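Local coordinates for protein cytosolic acyl coenzyme A thioester hydrolase (Mus musculus, PDB 2V1O) that hydrolyses long-chain fatty acyl-CoAs to free fatty acids and coenzyme A, using tandem hotdog domains of which this chain is the N-terminal one, at residues K24-A29 with A104-V109; T35-S40 with E121-V126. One frame throughout, in Å; residues are numbered along the deposited sequence.

Contact 1 (K24-A29 with A104-V109); sequences KMIEEA and ATLWYV. With COA (coenzyme A), chain G.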
ATOM      1  N   LYS A  24       5.674  11.188   7.524  1.00  9.90           N
ATOM      2  CA  LYS A  24       5.426  11.024   6.101  1.00 10.80           C
ATOM      3  C   LYS A  24       4.423  12.075   5.563  1.00 10.38           C
ATOM      4  O   LYS A  24       4.673  12.694   4.518  1.00  9.79           O
ATOM      5  CB  LYS A  24       4.962   9.600   5.796  1.00 11.11           C
ATOM      6  CG  LYS A  24       4.759   9.342   4.316  1.00 13.38           C
ATOM      7  CD  LYS A  24       4.812   7.843   4.017  1.00 18.33           C
ATOM      8  CE  LYS A  24       3.752   7.421   3.015  1.00 22.32           C
ATOM      9  NZ  LYS A  24       3.947   7.981   1.646  1.00 24.77           N
ATOM     10  N   MET A  25       3.319  12.283   6.280  1.00 10.62           N
ATOM     11  CA  MET A  25       2.291  13.247   5.842  1.00 11.86           C
ATOM     12  C   MET A  25       2.841  14.676   5.864  1.00 10.12           C
ATOM     13  O   MET A  25       2.549  15.481   4.989  1.00 10.06           O
ATOM     14  CB  MET A  25       1.054  13.180   6.742  1.00 11.50           C
ATOM     15  CG  MET A  25       0.240  11.874   6.675  1.00 14.16           C
ATOM     16  SD  MET A  25      -1.350  12.085   7.528  1.00 17.33           S
ATOM     17  CE  MET A  25      -0.801  13.008   8.957  1.00 20.40           C
ATOM     18  N   ILE A  26       3.626  14.977   6.892  1.00  9.65           N
ATOM     19  CA  ILE A  26       4.273  16.281   7.019  1.00  9.13           C
ATOM     20  C   ILE A  26       5.120  16.568   5.775  1.00  8.99           C
ATOM     21  O   ILE A  26       5.014  17.644   5.181  1.00  8.57           O
ATOM     22  CB  ILE A  26       5.141  16.361   8.300  1.00  8.88           C
ATOM     23  CG1 ILE A  26       4.247  16.404   9.548  1.00  9.36           C
ATOM     24  CG2 ILE A  26       6.032  17.620   8.280  1.00  9.28           C
ATOM     25  CD1 ILE A  26       4.992  16.047  10.837  1.00 10.56           C
ATOM     26  N   GLU A  27       5.936  15.593   5.370  1.00  8.62           N
ATOM     27  CA  GLU A  27       6.869  15.788   4.250  1.00  8.57           C
ATOM     28  C   GLU A  27       6.120  15.886   2.919  1.00  8.87           C
ATOM     29  O   GLU A  27       6.506  16.670   2.056  1.00  8.07           O
ATOM     30  CB  GLU A  27       7.935  14.695   4.219  1.00  9.01           C
ATOM     31  CG  GLU A  27       9.209  15.086   3.471  1.00  9.43           C
ATOM     32  CD  GLU A  27       9.109  14.875   1.967  1.00  9.90           C
ATOM     33  OE1 GLU A  27       8.791  13.745   1.539  1.00 10.20           O
ATOM     34  OE2 GLU A  27       9.355  15.837   1.202  1.00  9.36           O
ATOM     35  N   GLU A  28       5.034  15.127   2.789  1.00  9.08           N
ATOM     36  CA  GLU A  28       4.156  15.214   1.607  1.00  9.56           C
ATOM     37  C   GLU A  28       3.621  16.640   1.409  1.00  8.93           C
ATOM     38  O   GLU A  28       3.668  17.176   0.295  1.00  8.56           O
ATOM     39  CB  GLU A  28       3.025  14.180   1.696  1.00  9.30           C
ATOM     40  CG  GLU A  28       3.527  12.731   1.573  1.00 10.95           C
ATOM     41  CD  GLU A  28       2.477  11.673   1.908  1.00 11.97           C
ATOM     42  OE1 GLU A  28       1.567  11.925   2.743  1.00 15.47           O
ATOM     43  OE2 GLU A  28       2.590  10.558   1.348  1.00 15.25           O
ATOM     44  N   ALA A  29       3.147  17.259   2.495  1.00  8.81           N
ATOM     45  CA  ALA A  29       2.687  18.646   2.448  1.00  9.00           C
ATOM     46  C   ALA A  29       3.826  19.585   2.083  1.00  9.26           C
ATOM     47  O   ALA A  29       3.654  20.453   1.229  1.00  9.43           O
ATOM     48  CB  ALA A  29       2.033  19.061   3.768  1.00  8.72           C
ATOM     49  N   ALA A 104       6.106  21.291  12.725  1.00 13.18           N
ATOM     50  CA  ALA A 104       7.423  20.952  12.189  1.00 12.70           C
ATOM     51  C   ALA A 104       7.875  22.022  11.203  1.00 12.82           C
ATOM     52  O   ALA A 104       7.048  22.689  10.582  1.00 13.93           O
ATOM     53  CB  ALA A 104       7.397  19.572  11.516  1.00 12.56           C
ATOM     54  N   THR A 105       9.188  22.197  11.084  1.00 11.74           N
ATOM     55  CA  THR A 105       9.752  23.084  10.084  1.00 11.41           C
ATOM     56  C   THR A 105      10.705  22.271   9.206  1.00 11.41           C
ATOM     57  O   THR A 105      11.510  21.478   9.704  1.00 10.87           O
ATOM     58  CB  THR A 105      10.461  24.296  10.718  1.00 11.25           C
ATOM     59  OG1 THR A 105       9.502  25.085  11.431  1.00 11.60           O
ATOM     60  CG2 THR A 105      11.133  25.179   9.650  1.00 11.68           C
ATOM     61  N   LEU A 106      10.590  22.479   7.901  1.00 11.27           N
ATOM     62  CA  LEU A 106      11.366  21.737   6.922  1.00 11.42           C
ATOM     63  C   LEU A 106      12.067  22.692   5.973  1.00 11.57           C
ATOM     64  O   LEU A 106      11.552  23.768   5.679  1.00 11.50           O
ATOM     65  CB  LEU A 106      10.441  20.839   6.100  1.00 11.66           C
ATOM     66  CG  LEU A 106       9.344  20.015   6.788  1.00 13.04           C
ATOM     67  CD1 LEU A 106       8.320  19.537   5.760  1.00 15.21           C
ATOM     68  CD2 LEU A 106       9.945  18.848   7.525  1.00 13.85           C
ATOM     69  N   TRP A 107      13.219  22.259   5.461  1.00 11.33           N
ATOM     70  CA  TRP A 107      13.930  22.982   4.420  1.00 11.08           C
ATOM     71  C   TRP A 107      14.032  22.129   3.173  1.00 11.42           C
ATOM     72  O   TRP A 107      14.413  20.951   3.241  1.00 10.46           O
ATOM     73  CB  TRP A 107      15.334  23.383   4.893  1.00 11.46           C
ATOM     74  CG  TRP A 107      15.306  24.379   6.002  1.00 11.43           C
ATOM     75  CD1 TRP A 107      15.179  24.116   7.336  1.00 10.45           C
ATOM     76  CD2 TRP A 107      15.412  25.807   5.878  1.00 11.96           C
ATOM     77  NE1 TRP A 107      15.202  25.289   8.053  1.00 11.21           N
ATOM     78  CE2 TRP A 107      15.338  26.342   7.183  1.00 10.50           C
ATOM     79  CE3 TRP A 107      15.556  26.682   4.789  1.00 10.60           C
ATOM     80  CZ2 TRP A 107      15.408  27.722   7.437  1.00 11.03           C
ATOM     81  CZ3 TRP A 107      15.629  28.058   5.042  1.00 11.63           C
ATOM     82  CH2 TRP A 107      15.551  28.559   6.358  1.00 10.62           C
ATOM     83  N   TYR A 108      13.684  22.745   2.044  1.00 11.56           N
ATOM     84  CA  TYR A 108      13.748  22.122   0.730  1.00 11.99           C
ATOM     85  C   TYR A 108      14.699  22.888  -0.178  1.00 12.03           C
ATOM     86  O   TYR A 108      14.884  24.087  -0.021  1.00 12.29           O
ATOM     87  CB  TYR A 108      12.358  22.095   0.089  1.00 12.17           C
ATOM     88  CG  TYR A 108      11.428  21.105   0.741  1.00 11.32           C
ATOM     89  CD1 TYR A 108      11.312  19.803   0.241  1.00 11.29           C
ATOM     90  CD2 TYR A 108      10.674  21.457   1.865  1.00 12.66           C
ATOM     91  CE1 TYR A 108      10.474  18.873   0.842  1.00 13.07           C
ATOM     92  CE2 TYR A 108       9.821  20.517   2.478  1.00 12.97           C
ATOM     93  CZ  TYR A 108       9.734  19.236   1.957  1.00 13.18           C
ATOM     94  OH  TYR A 108       8.901  18.299   2.535  1.00 13.15           O
ATOM     95  N   VAL A 109      15.273  22.174  -1.133  1.00 11.88           N
ATOM     96  CA  VAL A 109      16.142  22.747  -2.148  1.00 12.31           C
ATOM     97  C   VAL A 109      15.642  22.262  -3.522  1.00 12.12           C
ATOM     98  O   VAL A 109      15.464  21.062  -3.718  1.00 11.97           O
ATOM     99  CB  VAL A 109      17.619  22.328  -1.912  1.00 12.33           C
ATOM    100  CG1 VAL A 109      18.523  22.849  -3.022  1.00 12.80           C
ATOM    101  CG2 VAL A 109      18.117  22.805  -0.525  1.00 13.31           C
TER
HETATM  102  N1A COA G1162      19.511  22.145   5.238  1.00 21.02           N
HETATM  103  C2A COA G1162      19.114  23.369   4.751  1.00 21.40           C
HETATM  104  N3A COA G1162      19.695  23.863   3.606  1.00 21.23           N
HETATM  105  C4A COA G1162      20.649  23.135   2.969  1.00 20.74           C
HETATM  106  C5A COA G1162      21.060  21.894   3.437  1.00 21.09           C
HETATM  107  C6A COA G1162      20.477  21.395   4.589  1.00 20.93           C
HETATM  108  N6A COA G1162      20.852  20.220   5.091  1.00 21.04           N
HETATM  109  N7A COA G1162      22.015  21.418   2.597  1.00 21.85           N
HETATM  110  C8A COA G1162      22.210  22.329   1.619  1.00 21.25           C
HETATM  111  N9A COA G1162      21.372  23.388   1.842  1.00 21.64           N
HETATM  112  C1B COA G1162      21.118  24.536   0.971  1.00 21.11           C
HETATM  113  C2B COA G1162      22.248  25.553   1.029  1.00 22.07           C
HETATM  114  O2B COA G1162      22.143  26.363   2.178  1.00 21.82           O
HETATM  115  C3B COA G1162      22.051  26.276  -0.294  1.00 21.14           C
HETATM  116  O3B COA G1162      21.088  27.309  -0.200  1.00 22.85           O
HETATM  117  P3B COA G1162      21.516  28.865  -0.142  1.00 22.47           P
HETATM  118  O7A COA G1162      22.200  29.087   1.167  1.00 22.70           O
HETATM  119  O8A COA G1162      22.468  29.139  -1.281  1.00 23.11           O
HETATM  120  O9A COA G1162      20.271  29.709  -0.245  1.00 22.85           O
HETATM  121  C4B COA G1162      21.481  25.191  -1.207  1.00 21.99           C
HETATM  122  O4B COA G1162      21.054  24.129  -0.374  1.00 22.50           O
HETATM  123  C5B COA G1162      22.489  24.681  -2.231  1.00 22.70           C
HETATM  124  O5B COA G1162      23.721  24.377  -1.615  1.00 24.57           O
HETATM  125  P1A COA G1162      24.853  23.642  -2.482  1.00 26.82           P
HETATM  126  O1A COA G1162      24.873  24.225  -3.867  1.00 27.62           O
HETATM  127  O2A COA G1162      26.167  23.769  -1.744  1.00 25.82           O
HETATM  128  O3A COA G1162      24.410  22.097  -2.583  1.00 26.61           O
HETATM  129  P2A COA G1162      24.819  20.950  -1.537  1.00 27.76           P
HETATM  130  O4A COA G1162      24.888  21.463  -0.120  1.00 26.38           O
HETATM  131  O5A COA G1162      26.083  20.237  -1.962  1.00 27.37           O
HETATM  132  O6A COA G1162      23.595  19.928  -1.715  1.00 27.77           O
HETATM  133  CBP COA G1162      21.356  19.103  -1.452  1.00 25.26           C
HETATM  134  CCP COA G1162      22.317  20.266  -1.202  1.00 26.55           C
HETATM  135  CDP COA G1162      20.077  19.341  -0.640  1.00 26.06           C
HETATM  136  CEP COA G1162      21.010  19.128  -2.941  1.00 26.61           C
HETATM  137  CAP COA G1162      22.046  17.794  -1.045  1.00 24.18           C
HETATM  138  OAP COA G1162      22.429  17.817   0.316  1.00 22.98           O
HETATM  139  C9P COA G1162      21.196  16.575  -1.310  1.00 22.45           C
HETATM  140  O9P COA G1162      21.052  16.106  -2.618  1.00 22.40           O
HETATM  141  N8P COA G1162      20.624  15.997  -0.262  1.00 21.87           N
HETATM  142  C7P COA G1162      19.636  14.942  -0.401  1.00 22.35           C
HETATM  143  C6P COA G1162      18.256  15.497  -0.755  1.00 20.06           C
HETATM  144  C5P COA G1162      17.271  14.354  -0.848  1.00 20.89           C
HETATM  145  O5P COA G1162      17.338  13.568  -1.810  1.00 19.80           O
HETATM  146  N4P COA G1162      16.372  14.262   0.135  1.00 21.81           N
HETATM  147  C3P COA G1162      15.670  13.026   0.473  1.00 25.57           C
HETATM  148  C2P COA G1162      16.600  11.891   0.957  1.00 25.87           C
HETATM  149  S1P COA G1162      15.561  10.436   1.212  1.00 33.47           S

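Contact 2 (T35-S40 with E121-V126); sequences TRHCNS and EVPPIV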
ATOM      1  N   THR A  35       7.676  22.548  -4.159  1.00 10.13           N
ATOM      2  CA  THR A  35       7.768  22.312  -5.609  1.00 10.32           C
ATOM      3  C   THR A  35       6.932  23.333  -6.392  1.00  9.89           C
ATOM      4  O   THR A  35       7.426  23.933  -7.345  1.00  9.53           O
ATOM      5  CB  THR A  35       7.374  20.866  -5.979  1.00 10.41           C
ATOM      6  OG1 THR A  35       8.327  19.957  -5.407  1.00  9.91           O
ATOM      7  CG2 THR A  35       7.333  20.678  -7.496  1.00 10.86           C
ATOM      8  N   ARG A  36       5.680  23.552  -5.979  1.00  9.76           N
ATOM      9  CA  ARG A  36       4.827  24.543  -6.637  1.00  9.51           C
ATOM     10  C   ARG A  36       5.503  25.915  -6.633  1.00  9.71           C
ATOM     11  O   ARG A  36       5.610  26.588  -7.670  1.00  9.72           O
ATOM     12  CB  ARG A  36       3.467  24.638  -5.937  1.00  9.42           C
ATOM     13  CG  ARG A  36       2.493  25.573  -6.666  1.00 10.05           C
ATOM     14  CD  ARG A  36       1.342  26.004  -5.783  1.00 11.01           C
ATOM     15  NE  ARG A  36       0.424  24.914  -5.465  1.00 11.18           N
ATOM     16  CZ  ARG A  36       0.329  24.316  -4.276  1.00 11.66           C
ATOM     17  NH1 ARG A  36       1.112  24.684  -3.269  1.00 10.55           N
ATOM     18  NH2 ARG A  36      -0.554  23.336  -4.097  1.00 10.18           N
ATOM     19  N   HIS A  37       5.990  26.316  -5.463  1.00  9.77           N
ATOM     20  CA  HIS A  37       6.648  27.598  -5.359  1.00 10.52           C
ATOM     21  C   HIS A  37       7.887  27.726  -6.242  1.00 10.68           C
ATOM     22  O   HIS A  37       8.099  28.764  -6.879  1.00 10.93           O
ATOM     23  CB  HIS A  37       7.027  27.931  -3.928  1.00 10.24           C
ATOM     24  CG  HIS A  37       7.708  29.250  -3.829  1.00 10.80           C
ATOM     25  ND1 HIS A  37       9.077  29.370  -3.712  1.00 12.66           N
ATOM     26  CD2 HIS A  37       7.227  30.506  -3.973  1.00 11.32           C
ATOM     27  CE1 HIS A  37       9.399  30.651  -3.723  1.00 10.58           C
ATOM     28  NE2 HIS A  37       8.298  31.360  -3.880  1.00 12.44           N
ATOM     29  N   CYS A  38       8.711  26.681  -6.266  1.00 10.60           N
ATOM     30  CA  CYS A  38       9.967  26.730  -7.017  1.00 11.38           C
ATOM     31  C   CYS A  38       9.784  26.760  -8.542  1.00 11.29           C
ATOM     32  O   CYS A  38      10.709  27.131  -9.281  1.00 11.18           O
ATOM     33  CB  CYS A  38      10.899  25.600  -6.572  1.00 11.58           C
ATOM     34  SG  CYS A  38      11.559  25.901  -4.920  1.00 12.37           S
ATOM     35  N   ASN A  39       8.586  26.393  -8.991  1.00 10.74           N
ATOM     36  CA  ASN A  39       8.199  26.493 -10.401  1.00 11.31           C
ATOM     37  C   ASN A  39       7.264  27.673 -10.724  1.00 11.70           C
ATOM     38  O   ASN A  39       6.821  27.835 -11.873  1.00 11.25           O
ATOM     39  CB  ASN A  39       7.557  25.175 -10.848  1.00 10.73           C
ATOM     40  CG  ASN A  39       8.552  24.034 -10.880  1.00 11.75           C
ATOM     41  OD1 ASN A  39       9.394  23.950 -11.779  1.00 11.95           O
ATOM     42  ND2 ASN A  39       8.463  23.152  -9.898  1.00 11.43           N
ATOM     43  N   SER A  40       6.995  28.506  -9.719  1.00 11.76           N
ATOM     44  CA  SER A  40       5.948  29.537  -9.800  1.00 12.70           C
ATOM     45  C   SER A  40       6.298  30.716 -10.724  1.00 13.29           C
ATOM     46  O   SER A  40       5.431  31.526 -11.067  1.00 13.37           O
ATOM     47  CB  SER A  40       5.597  30.053  -8.401  1.00 12.28           C
ATOM     48  OG  SER A  40       6.644  30.866  -7.882  1.00 12.64           O
ATOM     49  N   GLU A 121      17.842  28.502  -8.345  1.00 13.21           N
ATOM     50  CA  GLU A 121      17.441  29.680  -7.589  1.00 14.13           C
ATOM     51  C   GLU A 121      15.944  29.628  -7.278  1.00 13.65           C
ATOM     52  O   GLU A 121      15.120  29.277  -8.137  1.00 14.13           O
ATOM     53  CB  GLU A 121      17.794  30.959  -8.353  1.00 14.28           C
ATOM     54  CG  GLU A 121      19.300  31.219  -8.422  1.00 15.76           C
ATOM     55  CD  GLU A 121      19.681  32.450  -9.240  1.00 16.62           C
ATOM     56  OE1 GLU A 121      18.785  33.125  -9.798  1.00 20.44           O
ATOM     57  OE2 GLU A 121      20.893  32.740  -9.329  1.00 19.95           O
ATOM     58  N   VAL A 122      15.610  29.963  -6.036  1.00 13.13           N
ATOM     59  CA  VAL A 122      14.229  29.970  -5.556  1.00 12.95           C
ATOM     60  C   VAL A 122      13.620  31.366  -5.785  1.00 13.09           C
ATOM     61  O   VAL A 122      14.252  32.369  -5.463  1.00 12.56           O
ATOM     62  CB  VAL A 122      14.175  29.623  -4.049  1.00 12.79           C
ATOM     63  CG1 VAL A 122      12.776  29.811  -3.489  1.00 12.23           C
ATOM     64  CG2 VAL A 122      14.636  28.184  -3.808  1.00 13.04           C
ATOM     65  N   PRO A 123      12.399  31.434  -6.360  1.00 13.56           N
ATOM     66  CA  PRO A 123      11.728  32.740  -6.455  1.00 13.94           C
ATOM     67  C   PRO A 123      11.470  33.348  -5.063  1.00 14.61           C
ATOM     68  O   PRO A 123      11.138  32.626  -4.134  1.00 13.87           O
ATOM     69  CB  PRO A 123      10.393  32.416  -7.147  1.00 14.06           C
ATOM     70  CG  PRO A 123      10.564  31.064  -7.757  1.00 14.11           C
ATOM     71  CD  PRO A 123      11.602  30.344  -6.957  1.00 13.15           C
ATOM     72  N   PRO A 124      11.683  34.665  -4.902  1.00 15.67           N
ATOM     73  CA  PRO A 124      11.305  35.277  -3.622  1.00 16.53           C
ATOM     74  C   PRO A 124       9.804  35.167  -3.313  1.00 17.21           C
ATOM     75  O   PRO A 124       8.980  35.196  -4.228  1.00 17.73           O
ATOM     76  CB  PRO A 124      11.725  36.741  -3.798  1.00 16.41           C
ATOM     77  CG  PRO A 124      12.809  36.691  -4.835  1.00 16.42           C
ATOM     78  CD  PRO A 124      12.334  35.631  -5.799  1.00 15.78           C
ATOM     79  N   ILE A 125       9.461  35.005  -2.036  1.00 18.23           N
ATOM     80  CA  ILE A 125       8.061  35.071  -1.596  1.00 19.28           C
ATOM     81  C   ILE A 125       7.670  36.478  -1.162  1.00 19.83           C
ATOM     82  O   ILE A 125       8.529  37.303  -0.863  1.00 20.31           O
ATOM     83  CB  ILE A 125       7.739  34.090  -0.432  1.00 19.29           C
ATOM     84  CG1 ILE A 125       8.698  34.280   0.756  1.00 19.25           C
ATOM     85  CG2 ILE A 125       7.712  32.662  -0.938  1.00 19.90           C
ATOM     86  CD1 ILE A 125       8.157  33.734   2.088  1.00 19.65           C
ATOM     87  N   VAL A 126       6.370  36.748  -1.134  1.00 20.45           N
ATOM     88  CA  VAL A 126       5.884  38.003  -0.578  1.00 20.81           C
ATOM     89  C   VAL A 126       5.713  37.854   0.940  1.00 21.01           C
ATOM     90  O   VAL A 126       5.215  36.833   1.425  1.00 20.93           O
ATOM     91  CB  VAL A 126       4.593  38.530  -1.295  1.00 20.95           C
ATOM     92  CG1 VAL A 126       3.368  37.674  -0.985  1.00 21.65           C
ATOM     93  CG2 VAL A 126       4.334  39.993  -0.942  1.00 21.45           C
TER
HETATM   94  O   HOH W   1      13.282  27.316  -7.787  1.00 29.46           O

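Contact 1 (K24-A29 with A104-V109)
Ile-26 and Glu-27 of the central helix pack on Ala-104, Leu-106 and Tyr-108 of strand 98-112 in a buried helix-on-sheet contact, the defining layer of the hotdog fold, in which an antiparallel sheet wraps round one long helix. The short axes come within 9.7 Å of each other and cross at -49°. Alternation along the strand divides its side chains: Ala-104, Leu-106 and Tyr-108 point at the helix, whereas Trp-107 and Val-109 lie on the other side of the strand and line a coenzyme A pocket, where Val-109 CG2 comes 3.2 Å from O4B of the ribose.

The apolar half rests on one methyl branch. Ile-26 CG2, anti to the backbone N, lies 4.0 Å from Ala-104 CB and 3.9 Å from Leu-106 CD1. That same leucine methyl also comes near Ile-26 O, and Val-88 of the adjoining strand adds to the packing round the isoleucine.

The polar half centres on the tyrosine hydroxyl. Tyr-108 OH donates a hydrogen bond to Glu-27 OE2 at 2.8 Å, meeting the oxygen on its anti side, 23° out of the carboxylate plane. The backbone oxygen Glu-27 O lies 2.9 Å from Tyr-108 OH, so the hydroxyl sits close to two oxygens of the same residue. OE2 itself lies at the edge of the phenol ring, in the ring plane. Glu-27 CG, anti to the backbone N at chi1 -158°, is 3.4 Å from Tyr-108 OH, and a bend at chi2 then turns the carboxylate to the hydroxyl. The other oxygen, OE1, accepts a hydrogen bond from the backbone N of Gly-20 of a second subunit. A buried carboxylate thus has one oxygen held by the sheet and the other by the neighbouring chain, which fixes its rotation.

Contact 2 (T35-S40 with E121-V126)
Apolar packing joins His-37 and Cys-38, in the last turn of the central helix, to Val-122, Pro-123 and Ile-125 of the extended loop between strand 98-112 and helix 130-146. The two methyls of Val-122 divide the work: CG1 meets the edge of the His-37 imidazole in its plane, while CG2 lies 4.0 Å from Cys-38 SG. Pro-123 sets its ring against the backbone, its CG 3.5 Å from His-37 O and 3.9 Å from Ser-40 OG. Ile-125 brings its CG2 methyl to the imidazole, the two side chains crossing at about a right angle.

Polar links run through water and backbone carbonyls. One water gives hydrogen bonds to both Cys-38 O and Glu-121 O, at 3.0 and 2.7 Å, bridging the two backbones. Just past the last helical turn, Ser-40 OG turns back at chi1 72° to donate to His-37 O, which also accepts from Ser-40 N. Asn-39 N and ND2 likewise share Thr-35 O, reaching it from opposite faces of its carbonyl plane.

The side chains of Asn-39 and Ser-40 thus turn back onto carbonyls of the last turn, while the proline-rich loop is packed apolarly against it and tied by a water.

Overall arrangement
Both contacts draw on helix 19-38, contact 1 in its first half and contact 2 at its last turn; their centres are 16 Å apart and their nearest atoms about 6 Å, without touching. Their segments alternate along the chain: the strand of contact 1 runs on into the loop of contact 2, and Pro-110, near the end of that strand, touches both Cys-38 and Val-122. Coenzyme A relates to each differently. Contact 1 supplies Trp-107 and Val-109 to one pocket, and the Ile-26 side chain is about 8 Å from another bound copy; in contact 2 the Val-122 side chain stays about 7 Å from a coenzyme A. Neither contact includes the active-site residue Asn-12.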